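Local atomic coordinates of glycosyl hydrolase family 62 protein (Coprinopsis cinerea, PDB entry 5B6T), a protein that hydrolyses terminal alpha-L-arabinofuranosyl groups, probably those that decorate arabinoxylan in plant cell walls. Residues M128-I131 and I132-N135; V86-A90 and P91-W95; V252-T255 and G256-T260. All coordinates share one frame; numbering follows the deposited sequence.

Interaction 1: M128-I131 and I132-N135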
loop_
_atom_site.group_PDB
_atom_site.type_symbol
_atom_site.label_atom_id
_atom_site.label_comp_id
_atom_site.label_asym_id
_atom_site.label_seq_id
_atom_site.Cartn_x
_atom_site.Cartn_y
_atom_site.Cartn_z
ATOM N N MET A 128 10.695 11.978 13.552
ATOM C CA MET A 128 10.200 10.691 13.988
ATOM C C MET A 128 9.665 10.799 15.411
ATOM O O MET A 128 10.392 11.214 16.304
ATOM C CB MET A 128 11.286 9.639 13.927
ATOM C CG MET A 128 10.766 8.224 14.118
ATOM S SD MET A 128 12.016 6.934 14.024
ATOM C CE MET A 128 12.582 7.133 12.323
ATOM N N PRO A 129 8.385 10.442 15.622
ATOM C CA PRO A 129 7.821 10.496 16.961
ATOM C C PRO A 129 8.589 9.678 17.982
ATOM O O PRO A 129 9.158 8.639 17.634
ATOM C CB PRO A 129 6.411 9.930 16.770
ATOM C CG PRO A 129 6.064 10.292 15.354
ATOM C CD PRO A 129 7.358 10.127 14.594
ATOM N N ALA A 130 8.574 10.142 19.229
ATOM C CA ALA A 130 9.318 9.459 20.292
ATOM C C ALA A 130 8.954 7.997 20.404
ATOM O O ALA A 130 9.834 7.159 20.542
ATOM C CB ALA A 130 9.085 10.122 21.636
ATOM N N ILE A 131 7.668 7.660 20.342
ATOM C CA ILE A 131 7.302 6.248 20.517
ATOM C C ILE A 131 7.903 5.361 19.417
ATOM O O ILE A 131 8.202 4.162 19.619
ATOM C CB ILE A 131 5.765 6.088 20.626
ATOM C CG1 ILE A 131 5.404 4.717 21.169
ATOM C CG2 ILE A 131 5.102 6.382 19.291
ATOM C CD1 ILE A 131 3.960 4.593 21.597
ATOM N N ILE A 132 8.044 5.932 18.223
ATOM C CA ILE A 132 8.616 5.186 17.111
ATOM C C ILE A 132 10.138 5.078 17.272
ATOM O O ILE A 132 10.708 4.002 17.145
ATOM C CB ILE A 132 8.194 5.781 15.731
ATOM C CG1 ILE A 132 6.665 5.786 15.648
ATOM C CG2 ILE A 132 8.791 4.961 14.595
ATOM C CD1 ILE A 132 6.090 6.270 14.329
ATOM N N ARG A 133 10.803 6.185 17.602
ATOM C CA ARG A 133 12.221 6.137 17.892
ATOM C C ARG A 133 12.523 5.121 18.995
ATOM O O ARG A 133 13.556 4.423 18.980
ATOM C CB ARG A 133 12.721 7.484 18.391
ATOM C CG ARG A 133 12.625 8.617 17.385
ATOM C CD ARG A 133 13.500 9.835 17.737
ATOM N NE ARG A 133 13.452 10.231 19.125
ATOM C CZ ARG A 133 12.601 11.101 19.665
ATOM N NH1 ARG A 133 11.645 11.710 18.950
ATOM N NH2 ARG A 133 12.698 11.347 20.962
ATOM N N ASN A 134 11.631 5.062 19.981
ATOM C CA ASN A 134 11.915 4.208 21.113
ATOM C C ASN A 134 11.792 2.715 20.816
ATOM O O ASN A 134 12.501 1.899 21.439
ATOM C CB ASN A 134 11.059 4.598 22.290
ATOM C CG ASN A 134 11.522 5.895 22.925
ATOM O OD1 ASN A 134 12.656 6.375 22.688
ATOM N ND2 ASN A 134 10.647 6.482 23.727
ATOM N N ASN A 135 10.941 2.356 19.848
ATOM C CA ASN A 135 10.562 0.976 19.569
ATOM C C ASN A 135 11.015 0.421 18.219
ATOM O O ASN A 135 10.833 -0.759 17.958
ATOM C CB ASN A 135 9.036 0.853 19.682
ATOM C CG ASN A 135 8.569 0.932 21.104
ATOM O OD1 ASN A 135 8.851 0.009 21.891
ATOM N ND2 ASN A 135 7.923 2.016 21.476
#
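Arg133 lays one face of its guanidinium on the start of the helix, with Ala130 CA 3.4 Å above the plane and offset toward the rim. In plane, at the edge, stands Met128 O, which accepts a hydrogen bond from Arg133 NH1 at 3.0 Å, nearly along the C=O axis. The chain bends at chi3 (-44°), which turns its NH1 edge to that carbonyl, while the aliphatic part slides past Met128 in the opposite direction, Arg133 CG to Met128 CG 3.8 Å. Arg133 NE and Asn134 OD1 both hydrogen-bond to a glycerol. The second flat group, the Asn135 amide, sends ND2 to a lone pair of Ile131 O at 2.9 Å, with the oxygen 15° out of the amide plane; the same oxygen takes a weak bond from Asn135 N. The arginine's bond reaches ahead of the N-cap, the amide's lies inside helix 130-135, the one helix of a five-bladed beta-propeller. Pro129 is its N-cap residue, and Pro129 O receives Arg133 N at 3.0 Å and, weakly, Ile132 N. Ala130 O binds Asn134 N at 2.8 Å. Ile132 CG2 meets Met128 SD at 3.8 Å, the two side chains crossing at about a right angle, and Ile132 CD1 lies beside Pro129 CD, 4.1 Å off. Trp141 touches Met128, Pro129 and Ile132, and Glu180 OE2 accepts a hydrogen bond from Ile131 N.

Interaction 2: V86-A90 and P91-W95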
loop_
_atom_site.group_PDB
_atom_site.type_symbol
_atom_site.label_atom_id
_atom_site.label_comp_id
_atom_site.label_asym_id
_atom_site.label_seq_id
_atom_site.Cartn_x
_atom_site.Cartn_y
_atom_site.Cartn_z
ATOM N N VAL A 86 -2.425 7.147 -2.801
ATOM C CA VAL A 86 -3.193 8.240 -3.388
ATOM C C VAL A 86 -4.653 8.215 -2.951
ATOM O O VAL A 86 -5.267 7.154 -2.894
ATOM C CB VAL A 86 -3.103 8.250 -4.950
ATOM C CG1 VAL A 86 -3.772 7.031 -5.582
ATOM C CG2 VAL A 86 -3.704 9.541 -5.516
ATOM N N PHE A 87 -5.230 9.383 -2.711
ATOM C CA PHE A 87 -6.669 9.493 -2.405
ATOM C C PHE A 87 -7.099 10.936 -2.591
ATOM O O PHE A 87 -6.265 11.844 -2.583
ATOM C CB PHE A 87 -7.043 9.023 -0.970
ATOM C CG PHE A 87 -6.301 9.738 0.120
ATOM C CD1 PHE A 87 -6.834 10.881 0.712
ATOM C CD2 PHE A 87 -5.091 9.248 0.610
ATOM C CE1 PHE A 87 -6.146 11.556 1.699
ATOM C CE2 PHE A 87 -4.401 9.940 1.604
ATOM C CZ PHE A 87 -4.958 11.056 2.172
ATOM N N TYR A 88 -8.399 11.138 -2.734
ATOM C CA TYR A 88 -8.954 12.467 -2.916
ATOM C C TYR A 88 -9.486 12.930 -1.592
ATOM O O TYR A 88 -10.396 12.289 -1.018
ATOM C CB TYR A 88 -10.081 12.407 -3.949
ATOM C CG TYR A 88 -10.731 13.715 -4.282
ATOM C CD1 TYR A 88 -10.064 14.684 -5.034
ATOM C CD2 TYR A 88 -12.034 13.942 -3.937
ATOM C CE1 TYR A 88 -10.676 15.881 -5.369
ATOM C CE2 TYR A 88 -12.658 15.129 -4.263
ATOM C CZ TYR A 88 -11.977 16.092 -4.976
ATOM O OH TYR A 88 -12.633 17.263 -5.348
ATOM N N PHE A 89 -8.944 14.029 -1.084
ATOM C CA PHE A 89 -9.409 14.590 0.185
ATOM C C PHE A 89 -10.510 15.580 -0.136
ATOM O O PHE A 89 -10.269 16.764 -0.437
ATOM C CB PHE A 89 -8.284 15.246 0.985
ATOM C CG PHE A 89 -8.683 15.582 2.389
ATOM C CD1 PHE A 89 -8.830 14.579 3.325
ATOM C CD2 PHE A 89 -8.985 16.887 2.764
ATOM C CE1 PHE A 89 -9.236 14.854 4.605
ATOM C CE2 PHE A 89 -9.380 17.178 4.058
ATOM C CZ PHE A 89 -9.516 16.172 4.975
ATOM N N ALA A 90 -11.731 15.070 -0.124
ATOM C CA ALA A 90 -12.876 15.800 -0.679
ATOM C C ALA A 90 -13.111 17.170 -0.046
ATOM O O ALA A 90 -13.422 18.124 -0.778
ATOM C CB ALA A 90 -14.112 14.925 -0.618
ATOM N N PRO A 91 -12.925 17.309 1.276
ATOM C CA PRO A 91 -13.190 18.652 1.862
ATOM C C PRO A 91 -12.317 19.782 1.293
ATOM O O PRO A 91 -12.741 20.936 1.279
ATOM C CB PRO A 91 -12.920 18.427 3.349
ATOM C CG PRO A 91 -13.258 16.976 3.559
ATOM C CD PRO A 91 -12.758 16.287 2.330
ATOM N N GLN A 92 -11.144 19.451 0.781
ATOM C CA GLN A 92 -10.227 20.431 0.187
ATOM C C GLN A 92 -10.203 20.412 -1.320
ATOM O O GLN A 92 -9.487 21.210 -1.926
ATOM C CB GLN A 92 -8.809 20.184 0.697
ATOM C CG GLN A 92 -8.696 20.447 2.175
ATOM C CD GLN A 92 -7.399 19.975 2.765
ATOM O OE1 GLN A 92 -6.474 19.637 2.038
ATOM N NE2 GLN A 92 -7.317 19.987 4.071
ATOM N N ARG A 93 -10.909 19.449 -1.914
ATOM C CA ARG A 93 -10.932 19.296 -3.376
ATOM C C ARG A 93 -9.492 19.142 -3.882
ATOM O O ARG A 93 -9.085 19.700 -4.916
ATOM C CB ARG A 93 -11.681 20.473 -4.032
ATOM C CG ARG A 93 -13.149 20.501 -3.613
ATOM C CD ARG A 93 -13.886 21.795 -3.914
ATOM N NE ARG A 93 -13.637 22.287 -5.257
ATOM C CZ ARG A 93 -14.353 21.995 -6.348
ATOM N NH1 ARG A 93 -15.401 21.169 -6.310
ATOM N NH2 ARG A 93 -13.988 22.530 -7.509
ATOM N N LEU A 94 -8.695 18.377 -3.136
ATOM C CA LEU A 94 -7.304 18.113 -3.507
ATOM C C LEU A 94 -7.034 16.619 -3.383
ATOM O O LEU A 94 -7.449 16.006 -2.395
ATOM C CB LEU A 94 -6.366 18.808 -2.544
ATOM C CG LEU A 94 -6.150 20.299 -2.678
ATOM C CD1 LEU A 94 -5.218 20.691 -1.555
ATOM C CD2 LEU A 94 -5.554 20.636 -4.040
ATOM N N TRP A 95 -6.302 16.065 -4.344
ATOM C CA TRP A 95 -5.719 14.747 -4.205
ATOM C C TRP A 95 -4.478 14.866 -3.325
ATOM O O TRP A 95 -3.725 15.861 -3.376
ATOM C CB TRP A 95 -5.326 14.146 -5.556
ATOM C CG TRP A 95 -6.461 13.888 -6.479
ATOM C CD1 TRP A 95 -6.992 14.751 -7.368
ATOM C CD2 TRP A 95 -7.187 12.659 -6.619
ATOM N NE1 TRP A 95 -8.020 14.145 -8.061
ATOM C CE2 TRP A 95 -8.152 12.859 -7.624
ATOM C CE3 TRP A 95 -7.096 11.406 -6.005
ATOM C CZ2 TRP A 95 -9.038 11.864 -8.006
ATOM C CZ3 TRP A 95 -7.982 10.400 -6.401
ATOM C CH2 TRP A 95 -8.947 10.651 -7.386
#
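Tyr88 lies across Trp95 in a beta hairpin of strands 82-89 and 94-100, whose short connection carries a G1 beta bulge: Arg93 and Leu94 both face Phe89. Tyr88 and Trp95 form an antiparallel non-hydrogen-bonded pair. The backbone sets Tyr88 CB over the six-membered ring of Trp95, a CH-pi contact 3.7 Å from the ring centroid; with chi1 at -178° the phenol then runs on across the indole. Further out, Tyr88 CD1 stands over the same indole face, 3.7 Å from Trp95 NE1, and the rings meet edge-to-face at 59°. CE1 then passes Arg93 C and Leu94 N, CZ comes near Arg93 CA, and OH ends 3.3 Å from Arg93 CA, beside the arginine's CB and CG. The phenol thus runs alongside the start of Arg93, pointing the same way. Trp95 is held further by His34, edge-to-face, and by Ile112 and Trp118.

Phe89 projects from the other face of the hairpin, where its ring has Pro91 CD over one face, 3.9 Å from the centroid, and Gln92 CB in plane at the edge. Gln92 CD approaches Phe89 CD2 obliquely at 3.5 Å, and the amide beyond it is fixed by Tyr96 OH at OE1 and Phe174 O at NE2. The bend itself is drawn together by Gln92 N bonding to Phe89 O and Arg93 N to Ala90 O, both donors standing above their carbonyl planes. At the bulge Phe89 N bonds to Leu94 O at 2.8 Å, and one residue before Tyr88, Phe87 O receives a CA-H...O contact from Trp95 CA at 3.4 Å.

Interaction 3: V252-T255 and G256-T260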
loop_
_atom_site.group_PDB
_atom_site.type_symbol
_atom_site.label_atom_id
_atom_site.label_comp_id
_atom_site.label_asym_id
_atom_site.label_seq_id
_atom_site.Cartn_x
_atom_site.Cartn_y
_atom_site.Cartn_z
ATOM N N VAL A 252 -3.443 -18.734 -3.591
ATOM C CA VAL A 252 -3.379 -18.033 -4.869
ATOM C C VAL A 252 -3.137 -19.014 -6.004
ATOM O O VAL A 252 -2.074 -19.639 -6.090
ATOM C CB VAL A 252 -2.261 -16.975 -4.849
ATOM C CG1 VAL A 252 -2.026 -16.391 -6.232
ATOM C CG2 VAL A 252 -2.592 -15.874 -3.830
ATOM N N ALA A 253 -4.177 -19.179 -6.817
ATOM C CA ALA A 253 -4.101 -19.878 -8.086
ATOM C C ALA A 253 -3.564 -18.912 -9.126
ATOM O O ALA A 253 -3.683 -17.692 -8.962
ATOM C CB ALA A 253 -5.492 -20.359 -8.506
ATOM N N PHE A 254 -3.025 -19.479 -10.206
ATOM C CA PHE A 254 -2.664 -18.701 -11.386
ATOM C C PHE A 254 -3.378 -19.321 -12.589
ATOM O O PHE A 254 -3.395 -20.550 -12.722
ATOM C CB PHE A 254 -1.153 -18.752 -11.626
ATOM C CG PHE A 254 -0.326 -18.151 -10.520
ATOM C CD1 PHE A 254 -0.057 -18.866 -9.368
ATOM C CD2 PHE A 254 0.212 -16.883 -10.644
ATOM C CE1 PHE A 254 0.675 -18.303 -8.351
ATOM C CE2 PHE A 254 0.975 -16.345 -9.636
ATOM C CZ PHE A 254 1.191 -17.040 -8.483
ATOM N N THR A 255 -3.918 -18.485 -13.475
ATOM C CA THR A 255 -4.476 -18.997 -14.766
ATOM C C THR A 255 -3.320 -19.564 -15.588
ATOM O O THR A 255 -3.470 -20.575 -16.275
ATOM C CB THR A 255 -5.252 -17.929 -15.562
ATOM O OG1 THR A 255 -4.428 -16.774 -15.773
ATOM C CG2 THR A 255 -6.507 -17.517 -14.819
ATOM N N GLY A 256 -2.177 -18.894 -15.523
ATOM C CA GLY A 256 -0.938 -19.342 -16.137
ATOM C C GLY A 256 -0.038 -20.060 -15.145
ATOM O O GLY A 256 -0.503 -20.727 -14.219
ATOM N N ASN A 257 1.260 -19.908 -15.323
ATOM C CA ASN A 257 2.207 -20.585 -14.446
ATOM C C ASN A 257 2.409 -19.741 -13.197
ATOM O O ASN A 257 2.269 -18.507 -13.239
ATOM C CB ASN A 257 3.549 -20.808 -15.145
ATOM C CG ASN A 257 3.407 -21.634 -16.400
ATOM O OD1 ASN A 257 2.917 -22.765 -16.369
ATOM N ND2 ASN A 257 3.842 -21.067 -17.522
ATOM N N ALA A 258 2.765 -20.384 -12.090
ATOM C CA ALA A 258 3.028 -19.642 -10.855
ATOM C C ALA A 258 4.348 -18.859 -10.982
ATOM O O ALA A 258 5.417 -19.460 -10.941
ATOM C CB ALA A 258 3.083 -20.582 -9.673
ATOM N N TRP A 259 4.299 -17.533 -11.093
ATOM C CA TRP A 259 5.507 -16.739 -11.336
ATOM C C TRP A 259 6.130 -16.160 -10.069
ATOM O O TRP A 259 7.252 -15.630 -10.074
ATOM C CB TRP A 259 5.194 -15.660 -12.359
ATOM C CG TRP A 259 4.234 -14.614 -11.875
ATOM C CD1 TRP A 259 2.888 -14.652 -11.967
ATOM C CD2 TRP A 259 4.571 -13.347 -11.276
ATOM N NE1 TRP A 259 2.341 -13.504 -11.426
ATOM C CE2 TRP A 259 3.356 -12.677 -11.013
ATOM C CE3 TRP A 259 5.778 -12.721 -10.936
ATOM C CZ2 TRP A 259 3.307 -11.404 -10.427
ATOM C CZ3 TRP A 259 5.724 -11.432 -10.382
ATOM C CH2 TRP A 259 4.499 -10.806 -10.121
ATOM N N THR A 260 5.398 -16.256 -8.967
ATOM C CA THR A 260 5.865 -15.746 -7.695
ATOM C C THR A 260 5.376 -16.668 -6.590
ATOM O O THR A 260 4.275 -17.213 -6.677
ATOM C CB THR A 260 5.362 -14.294 -7.472
ATOM O OG1 THR A 260 5.869 -13.805 -6.224
ATOM C CG2 THR A 260 3.835 -14.213 -7.488
#
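Phe254 is overlaid by the chain that follows it, with Ala258 CA centred over one ring face, 3.6 Å from the centroid and 13° off the normal. The CH-pi contact is widened on that face by Trp259 N, offset toward the rim, and Ala258 CB reaches Phe254 CE1 at 3.6 Å. On the opposite border of the ring Phe254 CE2 comes to 3.5 Å from Trp259 CD1; the two side chains cross at about a right angle, their planes 76° apart in an oblique approach. At the tip, Thr260 CG2 lies in the plane of the phenyl ring, 4.0 Å from Phe254 CZ, and Thr260 O is 3.6 Å from the same carbon. The two segments meet through van der Waals and CH-pi contact, with no hydrogen bond between them.

Strand 252-254 is the outermost strand of a propeller blade in which the N-terminal strand 7-9 is inserted beside strands from the end of the chain, so that chain start and chain end share one sheet, consistent with closure of the five-bladed propeller. Ala253 pairs with Trp7 and Ser9 through backbone hydrogen bonds, and Ser9 also touches Phe254. With the phenyl of Phe254 cut back to a methyl, as by an alanine here, a gap would probably open beneath Ala258 and the Trp259 indole would lose its neighbour at CD1.

Farther out, Trp259 has CG between its N and carbonyl carbon (chi1 67°), which folds the indole back beside the phenyl; its NE1 is bonded to Ser10 O. Thr260 CG2 sits 3.8 Å above the centre of the indole. Thr260 OG1 is held by Asp262 O and Leu291 N, and Tyr288 touches both Trp259 and Thr260.

From the N terminus the chain first meets interaction 2, the tip of hairpin 82-89/94-100 in the sheet of strands 82-89, 94-100, 104-109 and 122-123. Interaction 1 follows in the connection from strand 122-123 of that sheet to strand 142-148 of the next, where the short helix rests against strands 163-170 and 182-186. Interaction 3 comes last, where the chain leaves edge strand 252-254 of the sheet that also contains the N-terminal strand 7-9. Each closes a local turn; the three are in series, neither nested nor crossing. Nearest atoms are about 17 Å apart between interactions 1 and 2, and interaction 3 lies across the chain's centre from both.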